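Local structure of 6-phosphogluconolactonase (Trypanosoma cruzi, 6VYE) at residues 76-81 with 108-113; 144-149 with 159-164; 82-87 with 115-120. The protein probably catalyses the hydrolysis of 6-phosphogluconolactone to 6-phosphogluconate in the oxidative branch of the pentose phosphate pathway. One frame throughout, in Å; residues are numbered along the deposited sequence.

Contact 1. Residues 76-81 with 108-113; sequences ALRFFF and PEDLVV
Two backbone hydrogen bonds on F79 join the segments 76-81 and 108-113 in a single parallel beta bridge, F79 with V112. F79 N donates to L111 O at 2.8 Å in an almost straight bond (175°), although the donor is tilted from the plane of that carbonyl. From the same edge, F79 O accepts from V113 N at 2.8 Å, nearly in line with the C=O. L111 O also meets a CA-H of R78, and L111 CD1 packs 3.4 Å from L77 O.

V113 and L111 carry much of the packing. V113 CB lies over one face of the F80 ring, off-centre, as a CH-pi contact 4.2 Å from the centroid, and V113 CG1 is 3.7 Å from F80 CE2. With CG2 anti to the carbonyl carbon, that second methyl turns to the R78 CG instead. The ring of F81 meets V113 O with its edge, in plane, at CD2.

Charge enters at the start of the strand. The R78 chain bends at chi3 (-68°) and brings its guanidinium over L111, whose CD2 sits above one face. A long salt bridge of 3.9 Å runs from R78 NH1 to D110 OD2, an oxygen that is also paired with R75.

The bridge lies on one edge of strand 77-85; on the other, R78 and F80 bond to strand 46-50 of the central sheet. F79, F81 and V112 face helix 95-104, whereas F80 and V113 face helix 128-146, from which the Y138 hydroxyl bonds to both F81 N and V113 O.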
# COMPACT_ATOMS: atom_id res chain seq x y z
N ALA A 76 11.95 -14.49 2.59
CA ALA A 76 10.59 -14.71 2.05
C ALA A 76 10.03 -13.47 1.32
O ALA A 76 9.20 -13.69 0.40
CB ALA A 76 9.68 -15.15 3.14
N LEU A 77 10.50 -12.26 1.63
CA LEU A 77 9.88 -11.00 1.15
C LEU A 77 10.95 -10.01 0.67
O LEU A 77 12.02 -9.86 1.32
CB LEU A 77 9.04 -10.34 2.26
CG LEU A 77 7.68 -11.00 2.57
CD1 LEU A 77 6.94 -10.28 3.69
CD2 LEU A 77 6.79 -11.12 1.36
N ARG A 78 10.59 -9.29 -0.38
CA ARG A 78 11.32 -8.11 -0.89
C ARG A 78 10.39 -6.92 -0.67
O ARG A 78 9.25 -6.91 -1.18
CB ARG A 78 11.75 -8.34 -2.34
CG ARG A 78 12.82 -7.38 -2.79
CD ARG A 78 12.99 -7.46 -4.32
NE ARG A 78 13.54 -8.75 -4.74
CZ ARG A 78 14.83 -9.10 -4.64
NH1 ARG A 78 15.74 -8.30 -4.10
NH2 ARG A 78 15.21 -10.29 -5.04
N PHE A 79 10.84 -6.02 0.19
CA PHE A 79 10.06 -4.91 0.76
C PHE A 79 10.23 -3.68 -0.14
O PHE A 79 11.35 -3.14 -0.23
CB PHE A 79 10.49 -4.66 2.20
CG PHE A 79 10.19 -5.80 3.16
CD1 PHE A 79 8.95 -5.90 3.76
CD2 PHE A 79 11.18 -6.72 3.49
CE1 PHE A 79 8.66 -6.93 4.63
CE2 PHE A 79 10.90 -7.77 4.37
CZ PHE A 79 9.66 -7.82 4.98
N PHE A 80 9.12 -3.25 -0.71
CA PHE A 80 8.96 -1.99 -1.48
C PHE A 80 7.99 -1.10 -0.71
O PHE A 80 7.43 -1.54 0.26
CB PHE A 80 8.39 -2.30 -2.86
CG PHE A 80 9.29 -3.12 -3.75
CD1 PHE A 80 9.36 -4.51 -3.63
CD2 PHE A 80 10.04 -2.53 -4.76
CE1 PHE A 80 10.17 -5.27 -4.45
CE2 PHE A 80 10.88 -3.29 -5.56
CZ PHE A 80 10.95 -4.66 -5.40
N PHE A 81 7.79 0.13 -1.16
CA PHE A 81 6.87 1.10 -0.53
C PHE A 81 5.78 1.46 -1.52
O PHE A 81 6.12 1.74 -2.68
CB PHE A 81 7.65 2.29 0.00
CG PHE A 81 8.54 1.90 1.15
CD1 PHE A 81 8.08 1.99 2.45
CD2 PHE A 81 9.77 1.31 0.90
CE1 PHE A 81 8.89 1.58 3.50
CE2 PHE A 81 10.55 0.86 1.95
CZ PHE A 81 10.11 1.02 3.25
N PRO A 108 18.03 -8.53 5.14
CA PRO A 108 19.12 -8.38 4.17
C PRO A 108 18.88 -7.21 3.20
O PRO A 108 17.71 -6.94 2.85
CB PRO A 108 19.13 -9.72 3.43
CG PRO A 108 18.56 -10.70 4.45
CD PRO A 108 17.54 -9.92 5.25
N GLU A 109 19.94 -6.49 2.87
CA GLU A 109 19.88 -5.14 2.23
C GLU A 109 19.26 -5.27 0.83
O GLU A 109 18.48 -4.38 0.44
CB GLU A 109 21.24 -4.45 2.18
CG GLU A 109 22.26 -5.13 1.28
CD GLU A 109 23.54 -4.32 1.11
OE1 GLU A 109 23.88 -4.00 -0.04
OE2 GLU A 109 24.14 -3.95 2.14
N ASP A 110 19.56 -6.35 0.12
CA ASP A 110 19.01 -6.57 -1.24
C ASP A 110 17.49 -6.73 -1.16
O ASP A 110 16.85 -6.56 -2.20
CB ASP A 110 19.70 -7.74 -1.96
CG ASP A 110 19.31 -9.12 -1.45
OD1 ASP A 110 19.52 -9.42 -0.25
OD2 ASP A 110 18.79 -9.90 -2.26
N LEU A 111 16.93 -7.01 0.02
CA LEU A 111 15.47 -7.28 0.20
C LEU A 111 14.75 -6.02 0.70
O LEU A 111 13.55 -6.07 0.97
CB LEU A 111 15.30 -8.45 1.17
CG LEU A 111 15.73 -9.84 0.69
CD1 LEU A 111 15.24 -10.92 1.67
CD2 LEU A 111 15.25 -10.15 -0.71
N VAL A 112 15.45 -4.88 0.73
CA VAL A 112 14.87 -3.61 1.22
C VAL A 112 15.03 -2.59 0.11
O VAL A 112 16.17 -2.30 -0.23
CB VAL A 112 15.56 -3.16 2.53
CG1 VAL A 112 15.00 -1.84 3.01
CG2 VAL A 112 15.44 -4.23 3.58
N VAL A 113 13.93 -2.08 -0.42
CA VAL A 113 13.97 -1.24 -1.65
C VAL A 113 13.24 0.07 -1.36
O VAL A 113 12.09 0.22 -1.73
CB VAL A 113 13.39 -2.03 -2.84
CG1 VAL A 113 13.74 -1.38 -4.16
CG2 VAL A 113 13.86 -3.49 -2.80

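Contact 2. Residues 144-149 with 159-164; sequences LLLGTQ and PVFDIV
G147 O is met from two quarters: by a CA-H of P159, with P159 CA at 3.5 Å, and by water 1, which donates to G147 O at 2.9 Å. The same water accepts from V160 N at 2.8 Å, so it bridges the two backbones where the chain leaves helix 128-146. G147, with positive phi (68°), is the first residue to depart from helical geometry, a turn that glycine makes easily.

Apolar packing does the rest. From the last turn of the helix L146 reaches across with CD1, which sits over one face of the F161 ring as a CH-pi contact, 4.1 Å from the centroid, 13° off the normal and shifted toward the rim. The two side chains meet at about a right angle, and the same methyl lies 4.4 Å from P159 CB. T148 turns its methyl to the proline ring, T148 CG2 being 3.9 Å from P159 N, while T148 OG1 makes a weak hydrogen bond to E157. Further along, Q149 CG stands between the backbone N and the carbonyl carbon (chi1 53°), and beyond it the extended chain passes over V160, with Q149 CD 3.5 Å from V160 CG2.

The contact lies at the base of a small antiparallel hairpin, 149-150 with 157-158, which Q149 begins and which is inserted between helix 128-146 and strand 163-167 of the central sheet. Toward that sheet, L146 and F161 pack on S47 of strand 46-50, F161 also meets F80 of strand 77-85 edge-to-face, and I142 of the helix touches both P159 and F161.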
# COMPACT_ATOMS: atom_id res chain seq x y z
N LEU A 144 13.43 -3.34 -12.76
CA LEU A 144 14.69 -4.13 -12.74
C LEU A 144 14.52 -5.33 -11.79
O LEU A 144 14.96 -6.44 -12.15
CB LEU A 144 15.85 -3.26 -12.28
CG LEU A 144 17.17 -4.01 -12.18
CD1 LEU A 144 17.68 -4.39 -13.58
CD2 LEU A 144 18.22 -3.19 -11.45
N LEU A 145 13.95 -5.12 -10.61
CA LEU A 145 13.95 -6.16 -9.55
C LEU A 145 12.86 -7.18 -9.84
O LEU A 145 13.05 -8.37 -9.45
CB LEU A 145 13.74 -5.52 -8.17
CG LEU A 145 14.94 -4.74 -7.64
CD1 LEU A 145 14.56 -3.89 -6.44
CD2 LEU A 145 16.10 -5.68 -7.31
N LEU A 146 11.71 -6.74 -10.36
CA LEU A 146 10.51 -7.61 -10.51
C LEU A 146 10.29 -7.98 -11.98
O LEU A 146 9.56 -8.96 -12.21
CB LEU A 146 9.27 -6.90 -9.99
CG LEU A 146 9.30 -6.45 -8.52
CD1 LEU A 146 7.91 -6.14 -8.07
CD2 LEU A 146 9.93 -7.50 -7.62
N GLY A 147 10.82 -7.18 -12.91
CA GLY A 147 10.38 -7.24 -14.31
C GLY A 147 8.96 -6.72 -14.43
O GLY A 147 8.34 -6.33 -13.41
N THR A 148 8.45 -6.69 -15.66
CA THR A 148 7.16 -6.06 -16.01
C THR A 148 6.44 -6.99 -16.98
O THR A 148 7.11 -7.92 -17.49
CB THR A 148 7.38 -4.64 -16.57
OG1 THR A 148 8.16 -4.76 -17.75
CG2 THR A 148 8.10 -3.70 -15.64
N GLN A 149 5.14 -6.76 -17.20
CA GLN A 149 4.36 -7.49 -18.23
C GLN A 149 3.26 -6.59 -18.78
O GLN A 149 2.85 -5.63 -18.08
CB GLN A 149 3.82 -8.81 -17.68
CG GLN A 149 3.05 -8.68 -16.38
CD GLN A 149 2.71 -10.05 -15.86
OE1 GLN A 149 1.55 -10.47 -15.82
NE2 GLN A 149 3.74 -10.79 -15.47
N PRO A 159 4.82 -3.83 -13.45
CA PRO A 159 5.28 -4.84 -12.52
C PRO A 159 4.05 -5.42 -11.81
O PRO A 159 3.07 -4.73 -11.62
CB PRO A 159 6.23 -4.09 -11.59
CG PRO A 159 5.68 -2.68 -11.61
CD PRO A 159 5.13 -2.47 -13.01
N VAL A 160 4.11 -6.70 -11.48
CA VAL A 160 3.02 -7.44 -10.82
C VAL A 160 3.53 -7.74 -9.41
O VAL A 160 4.44 -8.55 -9.28
CB VAL A 160 2.61 -8.69 -11.61
CG1 VAL A 160 1.62 -9.56 -10.86
CG2 VAL A 160 2.01 -8.29 -12.95
N PHE A 161 3.05 -6.98 -8.44
CA PHE A 161 3.37 -7.18 -7.00
C PHE A 161 2.63 -8.43 -6.50
O PHE A 161 1.51 -8.72 -6.94
CB PHE A 161 3.03 -5.93 -6.20
CG PHE A 161 4.10 -4.87 -6.22
CD1 PHE A 161 5.13 -4.91 -5.32
CD2 PHE A 161 4.07 -3.84 -7.14
CE1 PHE A 161 6.07 -3.90 -5.29
CE2 PHE A 161 5.02 -2.85 -7.14
CZ PHE A 161 6.07 -2.92 -6.26
N ASP A 162 3.31 -9.23 -5.69
CA ASP A 162 2.68 -10.36 -4.98
C ASP A 162 1.71 -9.80 -3.92
O ASP A 162 0.57 -10.28 -3.87
CB ASP A 162 3.76 -11.24 -4.34
CG ASP A 162 4.58 -11.98 -5.36
OD1 ASP A 162 3.97 -12.73 -6.19
OD2 ASP A 162 5.81 -11.74 -5.38
N ILE A 163 2.14 -8.84 -3.10
CA ILE A 163 1.29 -8.30 -2.01
C ILE A 163 1.30 -6.78 -2.10
O ILE A 163 2.39 -6.18 -2.21
CB ILE A 163 1.72 -8.82 -0.63
CG1 ILE A 163 1.89 -10.34 -0.62
CG2 ILE A 163 0.73 -8.34 0.42
CD1 ILE A 163 2.28 -10.93 0.70
N VAL A 164 0.12 -6.16 -2.03
CA VAL A 164 0.06 -4.70 -1.77
C VAL A 164 -0.72 -4.47 -0.48
O VAL A 164 -1.89 -4.89 -0.40
CB VAL A 164 -0.53 -3.94 -2.96
CG1 VAL A 164 -0.76 -2.48 -2.58
CG2 VAL A 164 0.37 -4.07 -4.18
O HOH W 1 6.20 -8.16 -12.61

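Contact 3. Residues 82-87 with 115-120; sequences GDERLV and VDVGCV. With PO4 (phosphate ion), chain D.
L86 and V117 meet through their branches, L86 CD2 lying 3.9 Å from V117 CG1, and C119 SG approaches the same leucine methyl. With V117 CG1 anti to the carbonyl carbon (chi1 -63°), the second methyl falls between the backbone N and that carbon and is pressed against V87 O, 3.3 Å from V117 CG2. V120, poorly ordered, brings CG2 up to the L86 carbonyl. At the other end of the contact E84 and V115 run alongside one another in opposite senses, E84 CB being 3.8 Å from V115 CG2.

The one polar link is indirect: water 2 donates to E84 OE2 and accepts from V115 N, each at 2.8 Å.

An inverse gamma turn centred on L86, closed by a weak bond from V87 N to R85 O, ends strand 77-85 of the Rossmann-like sheet. Residues 115-120 cover this strand end as they lead into the short helix 119-122, and V120 N bonds back to V117 O.

Three backbone N-H groups, with the water, hold the E84 carboxylate. E84 OE1 accepts R85 N at 2.9 Å through its anti lone pair, in a bent bond, and N95 N reaches the same oxygen; Y96 N bonds to OE2, which also accepts from the water. The carboxylate thus ties the strand to the start of helix 95-104. The R85 side chain sets off away from 115-120. Its NH1 is held by E93 O, and R85 NH2 bonds to O4 of the phosphate ion at 3.0 Å (133°). R206 and H173 also bind this ion; although it probably came from the crystallisation liquor, its place is consistent with a site for the phosphate of the substrate.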
# COMPACT_ATOMS: atom_id res chain seq x y z
N GLY A 82 4.53 1.37 -1.07
CA GLY A 82 3.37 1.80 -1.86
C GLY A 82 3.38 3.30 -2.03
O GLY A 82 2.85 3.78 -2.99
N ASP A 83 3.92 4.01 -1.04
CA ASP A 83 4.18 5.46 -1.11
C ASP A 83 5.30 5.83 -0.14
O ASP A 83 5.67 5.02 0.78
CB ASP A 83 2.91 6.29 -0.86
CG ASP A 83 2.39 6.25 0.55
OD1 ASP A 83 2.62 5.23 1.25
OD2 ASP A 83 1.73 7.25 0.95
N GLU A 84 5.81 7.03 -0.36
CA GLU A 84 6.87 7.64 0.48
C GLU A 84 6.70 9.15 0.41
O GLU A 84 6.48 9.67 -0.69
CB GLU A 84 8.26 7.24 -0.02
CG GLU A 84 9.36 7.72 0.90
CD GLU A 84 9.19 7.26 2.35
OE1 GLU A 84 8.33 7.87 3.09
OE2 GLU A 84 9.89 6.30 2.74
N ARG A 85 6.88 9.81 1.55
CA ARG A 85 6.97 11.28 1.69
C ARG A 85 8.37 11.70 1.25
O ARG A 85 9.33 11.02 1.64
CB ARG A 85 6.69 11.69 3.14
CG ARG A 85 5.23 11.51 3.52
CD ARG A 85 4.87 10.06 3.80
NE ARG A 85 3.60 9.98 4.50
CZ ARG A 85 3.42 10.25 5.79
NH1 ARG A 85 4.43 10.61 6.57
NH2 ARG A 85 2.21 10.18 6.30
N LEU A 86 8.46 12.75 0.44
CA LEU A 86 9.76 13.33 0.02
C LEU A 86 10.24 14.23 1.15
O LEU A 86 10.12 15.46 1.08
CB LEU A 86 9.60 14.03 -1.33
CG LEU A 86 9.48 13.02 -2.47
CD1 LEU A 86 8.82 13.60 -3.72
CD2 LEU A 86 10.86 12.46 -2.79
N VAL A 87 10.67 13.55 2.21
CA VAL A 87 11.35 14.10 3.42
C VAL A 87 12.60 13.24 3.62
O VAL A 87 12.76 12.19 2.98
CB VAL A 87 10.42 14.09 4.63
CG1 VAL A 87 9.20 14.98 4.42
CG2 VAL A 87 9.97 12.69 5.01
N VAL A 115 12.37 4.25 -1.59
CA VAL A 115 12.37 5.33 -2.61
C VAL A 115 13.62 6.19 -2.37
O VAL A 115 13.90 6.52 -1.22
CB VAL A 115 11.05 6.12 -2.53
CG1 VAL A 115 11.03 7.34 -3.44
CG2 VAL A 115 9.85 5.23 -2.82
N ASP A 116 14.39 6.51 -3.42
CA ASP A 116 15.52 7.48 -3.31
C ASP A 116 14.91 8.86 -3.06
O ASP A 116 14.17 9.32 -3.92
CB ASP A 116 16.43 7.45 -4.54
CG ASP A 116 17.86 7.90 -4.24
OD1 ASP A 116 18.56 7.18 -3.50
OD2 ASP A 116 18.26 8.95 -4.75
N VAL A 117 15.17 9.47 -1.90
CA VAL A 117 14.61 10.82 -1.53
C VAL A 117 15.75 11.85 -1.41
O VAL A 117 15.54 12.87 -0.76
CB VAL A 117 13.78 10.74 -0.23
CG1 VAL A 117 12.57 9.85 -0.42
CG2 VAL A 117 14.61 10.28 0.98
N GLY A 118 16.91 11.58 -2.01
CA GLY A 118 18.10 12.45 -1.99
C GLY A 118 17.78 13.84 -2.50
O GLY A 118 18.39 14.79 -2.02
N CYS A 119 16.84 13.95 -3.45
CA CYS A 119 16.36 15.24 -4.01
C CYS A 119 16.06 16.23 -2.86
O CYS A 119 16.33 17.44 -3.05
CB CYS A 119 15.17 15.04 -4.94
SG CYS A 119 13.57 14.88 -4.10
N VAL A 120 15.55 15.75 -1.72
CA VAL A 120 15.40 16.58 -0.48
C VAL A 120 16.80 16.97 -0.02
O VAL A 120 17.65 16.06 0.11
CB VAL A 120 14.65 15.84 0.65
CG1 VAL A 120 14.41 16.75 1.84
CG2 VAL A 120 13.33 15.24 0.19
P PO4 D . -1.35 10.08 4.59
O1 PO4 D . -1.24 9.45 3.17
O2 PO4 D . -1.31 9.00 5.62
O3 PO4 D . -2.66 10.81 4.78
O4 PO4 D . -0.21 11.08 4.76
O HOH W 2 11.18 4.66 0.88

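In the fold
All three contacts bear on one mixed beta-sheet. Contacts 1 and 3 use successive parts of strand 77-85 and interlock along the chain, 76-81 and 82-87 both preceding 108-113 and 115-120, with centres 16 Å apart. The chain between 87 and 108 contains helix 95-104. Contact 2 follows later in sequence, joining the end of helix 128-146 to the approach of strand 163-167. Its centre is 13 Å from contact 1, which it touches through L145, L146 and F161 against F80 and V113, and 20 Å from contact 3, without touching it. Helix 128-146 serves all three: contacts 1 and 2 form one apolar cluster near its C-terminal end; contact 3, with the phosphate-bound R85, packs further back.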